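PDB 6E0K: cyclic UMP-AMP synthase from Rhodothermus marinus SG0.5JP17-172, which makes the second messenger 3',3'-cUAMP from UTP and ATP in a CBASS defence system that answers phage infection with abortive death of the bacterial cell. Local coordinates for residues A102-Y106 and Y107-K111; V112-R116 and K117-V121. One frame throughout, in Å; residues are numbered along the deposited sequence.

How the contacts relate
Contact 1 closes helix 92-107 and turns the chain; contact 2 follows directly as the hairpin of strands 112-114 and 119-122, and their centres lie about 12 Å apart. The two pack against each other through apolar atoms: Tyr107 CD2 lies 3.6 Å from Val121 CG1, and Leu103 CD1 lies 3.8 Å from Val121 CG2. Contact 2 carries the UTP-binding residues Arg116 to Lys120 and reaches the magnesium ligand Asp129 through Thr118 and Lys120. Contact 1 stands one layer behind the site: the side chain of Leu103 is about 4 Å from that of Leu119 and about 10 Å from that of Asp129.

Contact 1 (A102-Y106 and Y107-K111); sequences ALTDY and YGASK
Tyr106 turns one edge of its ring onto the face of Tyr107, a T-shaped pair of sequence neighbours at the end of helix 92-107. The centroids of the Tyr106 and Tyr107 rings are 4.8 Å apart and the planes meet at 86°. CD2 of Tyr106 does most of the touching: it sits over the centre of the Tyr107 ring, with CZ of that ring 3.6 Å away. CG of Tyr106 lies opposite the backbone N (chi1 -178°), which brings the ring toward Tyr107, whereas CG of Tyr107 stays beside its own N and carries the second ring back alongside Leu103. There CD2 of Leu103 meets CE2 of Tyr107 at the ring's edge, 3.9 Å off.

The backbone beneath finishes the helix. Tyr107 N donates to Leu103 O at 2.9 Å, and Gly108 N donates to Thr104 O at 2.8 Å. Gly108 is the first residue to leave helical geometry, with a positive phi of 98°, a conformation readily open to glycine, which has no CB. Past this bend the chain folds over Thr104, whose methyl CG2 rests 3.7 Å from Ala109 CA, while its OG1 bonds back to Glu100 O one turn earlier.

Farther in, Leu103 packs on Leu31 and Tyr107 on Ile27, both of helix 18-32, and both also touch strand 119-122. Tyr107 OH and Ser26 OG share a hydrogen bond, and Lys111 pairs through its backbone with Glu122, leading the chain from the helix into the sheet.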
ATOM      1  N   ALA A 102      -7.952 -24.049   2.978  1.00 14.56           N
ATOM      2  CA  ALA A 102      -7.210 -24.256   1.739  1.00 13.65           C
ATOM      3  C   ALA A 102      -5.715 -24.085   1.960  1.00 15.44           C
ATOM      4  O   ALA A 102      -4.904 -24.891   1.485  1.00 14.46           O
ATOM      5  CB  ALA A 102      -7.701 -23.274   0.678  1.00 14.20           C
ATOM      6  N   LEU A 103      -5.327 -23.033   2.671  1.00 13.44           N
ATOM      7  CA  LEU A 103      -3.904 -22.802   2.901  1.00 12.46           C
ATOM      8  C   LEU A 103      -3.313 -23.871   3.814  1.00 15.86           C
ATOM      9  O   LEU A 103      -2.207 -24.359   3.571  1.00 15.59           O
ATOM     10  CB  LEU A 103      -3.698 -21.412   3.494  1.00 13.54           C
ATOM     11  CG  LEU A 103      -4.145 -20.284   2.564  1.00 15.23           C
ATOM     12  CD1 LEU A 103      -4.127 -18.951   3.315  1.00 18.76           C
ATOM     13  CD2 LEU A 103      -3.256 -20.240   1.331  1.00 20.08           C
ATOM     14  N   THR A 104      -4.029 -24.231   4.877  1.00 16.43           N
ATOM     15  CA  THR A 104      -3.551 -25.268   5.783  1.00 16.78           C
ATOM     16  C   THR A 104      -3.417 -26.611   5.073  1.00 18.32           C
ATOM     17  O   THR A 104      -2.454 -27.351   5.307  1.00 21.19           O
ATOM     18  CB  THR A 104      -4.505 -25.377   6.974  1.00 18.24           C
ATOM     19  OG1 THR A 104      -4.576 -24.103   7.640  1.00 20.38           O
ATOM     20  CG2 THR A 104      -4.023 -26.433   7.951  1.00 21.48           C
ATOM     21  N   ASP A 105      -4.377 -26.948   4.206  1.00 15.91           N
ATOM     22  CA  ASP A 105      -4.293 -28.212   3.474  1.00 18.17           C
ATOM     23  C   ASP A 105      -3.032 -28.258   2.626  1.00 19.04           C
ATOM     24  O   ASP A 105      -2.382 -29.303   2.515  1.00 20.48           O
ATOM     25  CB  ASP A 105      -5.509 -28.404   2.561  1.00 22.56           C
ATOM     26  CG  ASP A 105      -6.797 -28.715   3.315  1.00 29.62           C
ATOM     27  OD1 ASP A 105      -6.754 -29.118   4.499  1.00 28.03           O
ATOM     28  OD2 ASP A 105      -7.875 -28.568   2.691  1.00 31.06           O
ATOM     29  N   TYR A 106      -2.677 -27.131   2.014  1.00 15.76           N
ATOM     30  CA  TYR A 106      -1.563 -27.132   1.076  1.00 14.06           C
ATOM     31  C   TYR A 106      -0.210 -27.040   1.787  1.00 15.09           C
ATOM     32  O   TYR A 106       0.697 -27.833   1.506  1.00 17.15           O
ATOM     33  CB  TYR A 106      -1.735 -25.996   0.069  1.00 13.13           C
ATOM     34  CG  TYR A 106      -0.635 -25.953  -0.963  1.00 14.36           C
ATOM     35  CD1 TYR A 106      -0.671 -26.784  -2.074  1.00 18.39           C
ATOM     36  CD2 TYR A 106       0.433 -25.086  -0.816  1.00 16.81           C
ATOM     37  CE1 TYR A 106       0.341 -26.753  -3.015  1.00 21.89           C
ATOM     38  CE2 TYR A 106       1.441 -25.039  -1.746  1.00 19.28           C
ATOM     39  CZ  TYR A 106       1.392 -25.875  -2.844  1.00 23.47           C
ATOM     40  OH  TYR A 106       2.416 -25.811  -3.767  1.00 25.02           O
ATOM     41  N   TYR A 107      -0.048 -26.083   2.708  1.00 14.09           N
ATOM     42  CA  TYR A 107       1.246 -25.842   3.343  1.00 13.82           C
ATOM     43  C   TYR A 107       1.454 -26.626   4.632  1.00 15.12           C
ATOM     44  O   TYR A 107       2.609 -26.808   5.044  1.00 17.82           O
ATOM     45  CB  TYR A 107       1.426 -24.360   3.670  1.00 13.32           C
ATOM     46  CG  TYR A 107       1.436 -23.459   2.467  1.00 12.11           C
ATOM     47  CD1 TYR A 107       2.577 -23.341   1.683  1.00 14.04           C
ATOM     48  CD2 TYR A 107       0.306 -22.698   2.125  1.00 12.06           C
ATOM     49  CE1 TYR A 107       2.594 -22.507   0.574  1.00 12.44           C
ATOM     50  CE2 TYR A 107       0.310 -21.881   1.019  1.00 12.41           C
ATOM     51  CZ  TYR A 107       1.458 -21.780   0.248  1.00 16.86           C
ATOM     52  OH  TYR A 107       1.461 -20.955  -0.858  1.00 15.51           O
ATOM     53  N   GLY A 108       0.382 -27.074   5.274  1.00 15.81           N
ATOM     54  CA  GLY A 108       0.452 -27.705   6.576  1.00 19.68           C
ATOM     55  C   GLY A 108       0.134 -26.728   7.692  1.00 21.65           C
ATOM     56  O   GLY A 108       0.433 -25.531   7.613  1.00 19.43           O
ATOM     57  N   ALA A 109      -0.475 -27.248   8.765  1.00 19.32           N
ATOM     58  CA  ALA A 109      -0.891 -26.398   9.873  1.00 22.63           C
ATOM     59  C   ALA A 109       0.268 -25.589  10.450  1.00 21.89           C
ATOM     60  O   ALA A 109       0.068 -24.448  10.882  1.00 23.66           O
ATOM     61  CB  ALA A 109      -1.539 -27.248  10.969  1.00 25.75           C
ATOM     62  N   SER A 110       1.480 -26.145  10.460  1.00 22.07           N
ATOM     63  CA  SER A 110       2.589 -25.430  11.079  1.00 26.17           C
ATOM     64  C   SER A 110       3.006 -24.191  10.299  1.00 27.25           C
ATOM     65  O   SER A 110       3.779 -23.380  10.823  1.00 26.14           O
ATOM     66  CB  SER A 110       3.795 -26.358  11.241  1.00 23.04           C
ATOM     67  OG  SER A 110       4.390 -26.660   9.995  1.00 26.03           O
ATOM     68  N   LYS A 111       2.510 -24.019   9.075  1.00 17.18           N
ATOM     69  CA  LYS A 111       2.917 -22.918   8.221  1.00 17.77           C
ATOM     70  C   LYS A 111       1.865 -21.828   8.104  1.00 17.26           C
ATOM     71  O   LYS A 111       2.100 -20.848   7.391  1.00 18.25           O
ATOM     72  CB  LYS A 111       3.256 -23.435   6.817  1.00 16.48           C
ATOM     73  CG  LYS A 111       4.343 -24.485   6.782  1.00 21.20           C
ATOM     74  CD  LYS A 111       5.689 -23.894   7.182  1.00 21.45           C
ATOM     75  CE  LYS A 111       6.798 -24.927   7.087  1.00 24.38           C
ATOM     76  NZ  LYS A 111       6.652 -25.967   8.138  1.00 34.77           N
TER

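Contact 2 (V112-R116 and K117-V121); sequences VRRGR and KTLKV
Gly115 N donates to Thr118 O at 2.6 Å, the shortest bond between the two arms of this hairpin, and Arg116 and Lys117 make the tight turn beyond it. Farther down, Arg113 and Lys120 form a hydrogen-bonded antiparallel pair: Arg113 N to Lys120 O is 3.0 Å and Lys120 N to Arg113 O is 2.8 Å. The CA-H of Val112 also points at Lys120 O.

On the face of this pair, the guanidinium of Arg113 lies flat over the aliphatic part of Lys120. CB of Lys120 stands under the centre of that plane, 3.8 Å from CZ of Arg113, and CD of Lys120 comes within 3.5 Å of NH2 of Arg113. A chi1 of 65°, with CG wedged between backbone N and carbonyl carbon, swings the arginine across its partner. The like charges part company: Arg113 NH1 pairs with Glu122, while Lys120 NZ forms a salt bridge with Asp129 OD1, which also takes a hydrogen bond from Thr118 OG1.

The opposite face, with Val112, Arg114, Leu119 and Val121, is largely apolar next to the strands. CD2 of Leu119 lies 3.9 Å from CG of Arg114 and 4.2 Å from CG1 of Val112; the Arg114 chain runs on, extended, to a salt bridge with Glu100.

This is a beta hairpin at the edge of the nucleotidyltransferase sheet, where Arg116 to Lys120 bind UTP beside the magnesium ligand Asp129.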
ATOM      1  N   VAL A 112       0.719 -21.970   8.772  1.00 16.32           N
ATOM      2  CA  VAL A 112      -0.408 -21.052   8.619  1.00 16.19           C
ATOM      3  C   VAL A 112      -0.889 -20.627  10.001  1.00 19.79           C
ATOM      4  O   VAL A 112      -1.157 -21.479  10.857  1.00 21.88           O
ATOM      5  CB  VAL A 112      -1.561 -21.693   7.825  1.00 17.02           C
ATOM      6  CG1 VAL A 112      -2.717 -20.704   7.687  1.00 19.21           C
ATOM      7  CG2 VAL A 112      -1.088 -22.162   6.451  1.00 18.99           C
ATOM      8  N   ARG A 113      -0.998 -19.317  10.226  1.00 16.95           N
ATOM      9  CA  ARG A 113      -1.448 -18.820  11.521  1.00 20.86           C
ATOM     10  C   ARG A 113      -2.261 -17.550  11.319  1.00 19.41           C
ATOM     11  O   ARG A 113      -2.044 -16.803  10.368  1.00 18.82           O
ATOM     12  CB  ARG A 113      -0.263 -18.561  12.462  1.00 25.18           C
ATOM     13  CG  ARG A 113       0.679 -17.443  12.009  1.00 24.26           C
ATOM     14  CD  ARG A 113       1.996 -17.448  12.783  1.00 30.10           C
ATOM     15  NE  ARG A 113       2.864 -16.352  12.355  1.00 24.22           N
ATOM     16  CZ  ARG A 113       3.744 -16.441  11.365  1.00 34.85           C
ATOM     17  NH1 ARG A 113       3.883 -17.577  10.696  1.00 39.17           N
ATOM     18  NH2 ARG A 113       4.490 -15.396  11.044  1.00 35.79           N
ATOM     19  N   ARG A 114      -3.197 -17.304  12.237  1.00 20.90           N
ATOM     20  CA  ARG A 114      -4.057 -16.132  12.176  1.00 25.43           C
ATOM     21  C   ARG A 114      -3.382 -14.929  12.818  1.00 26.79           C
ATOM     22  O   ARG A 114      -2.894 -15.015  13.949  1.00 36.30           O
ATOM     23  CB  ARG A 114      -5.381 -16.394  12.889  1.00 32.84           C
ATOM     24  CG  ARG A 114      -6.278 -17.379  12.203  1.00 42.60           C
ATOM     25  CD  ARG A 114      -7.609 -17.413  12.924  1.00 48.94           C
ATOM     26  NE  ARG A 114      -8.495 -18.432  12.379  1.00 50.85           N
ATOM     27  CZ  ARG A 114      -9.593 -18.853  12.991  1.00 49.98           C
ATOM     28  NH1 ARG A 114     -10.351 -19.782  12.427  1.00 54.27           N
ATOM     29  NH2 ARG A 114      -9.927 -18.349  14.172  1.00 40.20           N
ATOM     30  N   GLY A 115      -3.374 -13.806  12.101  1.00 25.06           N
ATOM     31  CA  GLY A 115      -2.994 -12.533  12.670  1.00 26.96           C
ATOM     32  C   GLY A 115      -4.215 -11.685  12.994  1.00 32.33           C
ATOM     33  O   GLY A 115      -5.360 -12.092  12.807  1.00 28.00           O
ATOM     34  N   ARG A 116      -3.937 -10.477  13.494  1.00 34.79           N
ATOM     35  CA  ARG A 116      -5.007  -9.540  13.837  1.00 35.49           C
ATOM     36  C   ARG A 116      -5.898  -9.245  12.635  1.00 32.26           C
ATOM     37  O   ARG A 116      -7.131  -9.242  12.743  1.00 32.68           O
ATOM     38  CB  ARG A 116      -4.407  -8.242  14.379  1.00 39.87           C
ATOM     39  CG  ARG A 116      -3.574  -8.410  15.633  1.00 45.17           C
ATOM     40  CD  ARG A 116      -4.430  -8.883  16.790  1.00 49.77           C
ATOM     41  NE  ARG A 116      -3.663  -9.027  18.023  1.00 54.40           N
ATOM     42  CZ  ARG A 116      -4.170  -9.479  19.165  1.00 58.26           C
ATOM     43  NH1 ARG A 116      -5.449  -9.830  19.224  1.00 60.79           N
ATOM     44  NH2 ARG A 116      -3.404  -9.584  20.243  1.00 60.30           N
ATOM     45  N   LYS A 117      -5.290  -8.982  11.482  1.00 29.87           N
ATOM     46  CA  LYS A 117      -6.033  -8.584  10.299  1.00 30.42           C
ATOM     47  C   LYS A 117      -5.762  -9.479   9.105  1.00 33.06           C
ATOM     48  O   LYS A 117      -6.401  -9.304   8.061  1.00 38.87           O
ATOM     49  CB  LYS A 117      -5.706  -7.132   9.919  1.00 34.82           C
ATOM     50  CG  LYS A 117      -6.120  -6.081  10.945  1.00 31.96           C
ATOM     51  CD  LYS A 117      -5.666  -4.695  10.499  1.00 34.03           C
ATOM     52  CE  LYS A 117      -6.365  -3.592  11.274  1.00 43.55           C
ATOM     53  NZ  LYS A 117      -6.215  -3.760  12.743  1.00 45.48           N
ATOM     54  N   THR A 118      -4.831 -10.421   9.224  1.00 26.69           N
ATOM     55  CA  THR A 118      -4.361 -11.203   8.092  1.00 24.95           C
ATOM     56  C   THR A 118      -4.094 -12.632   8.527  1.00 22.92           C
ATOM     57  O   THR A 118      -3.995 -12.939   9.717  1.00 24.90           O
ATOM     58  CB  THR A 118      -3.065 -10.647   7.502  1.00 25.17           C
ATOM     59  OG1 THR A 118      -2.058 -10.652   8.520  1.00 29.55           O
ATOM     60  CG2 THR A 118      -3.264  -9.229   6.983  1.00 29.73           C
ATOM     61  N   LEU A 119      -4.002 -13.503   7.531  1.00 18.28           N
ATOM     62  CA  LEU A 119      -3.490 -14.852   7.693  1.00 15.34           C
ATOM     63  C   LEU A 119      -2.028 -14.818   7.284  1.00 16.69           C
ATOM     64  O   LEU A 119      -1.705 -14.320   6.201  1.00 20.40           O
ATOM     65  CB  LEU A 119      -4.259 -15.848   6.818  1.00 19.82           C
ATOM     66  CG  LEU A 119      -5.583 -16.464   7.267  1.00 26.00           C
ATOM     67  CD1 LEU A 119      -6.268 -17.160   6.099  1.00 25.87           C
ATOM     68  CD2 LEU A 119      -5.322 -17.455   8.390  1.00 27.51           C
ATOM     69  N   LYS A 120      -1.148 -15.306   8.148  1.00 15.22           N
ATOM     70  CA  LYS A 120       0.271 -15.351   7.825  1.00 14.08           C
ATOM     71  C   LYS A 120       0.643 -16.747   7.350  1.00 17.61           C
ATOM     72  O   LYS A 120       0.285 -17.744   7.986  1.00 16.50           O
ATOM     73  CB  LYS A 120       1.125 -14.949   9.028  1.00 17.04           C
ATOM     74  CG  LYS A 120       0.990 -13.453   9.382  1.00 25.16           C
ATOM     75  CD  LYS A 120       2.066 -13.005  10.368  1.00 32.30           C
ATOM     76  CE  LYS A 120       2.457 -11.539  10.153  1.00 36.48           C
ATOM     77  NZ  LYS A 120       1.269 -10.642  10.094  1.00 39.37           N
ATOM     78  N   VAL A 121       1.340 -16.815   6.221  1.00 13.78           N
ATOM     79  CA  VAL A 121       1.675 -18.081   5.591  1.00 12.66           C
ATOM     80  C   VAL A 121       3.171 -18.119   5.334  1.00 13.78           C
ATOM     81  O   VAL A 121       3.713 -17.209   4.698  1.00 16.96           O
ATOM     82  CB  VAL A 121       0.905 -18.270   4.272  1.00 15.18           C
ATOM     83  CG1 VAL A 121       1.273 -19.592   3.640  1.00 18.41           C
ATOM     84  CG2 VAL A 121      -0.607 -18.150   4.513  1.00 16.91           C
TER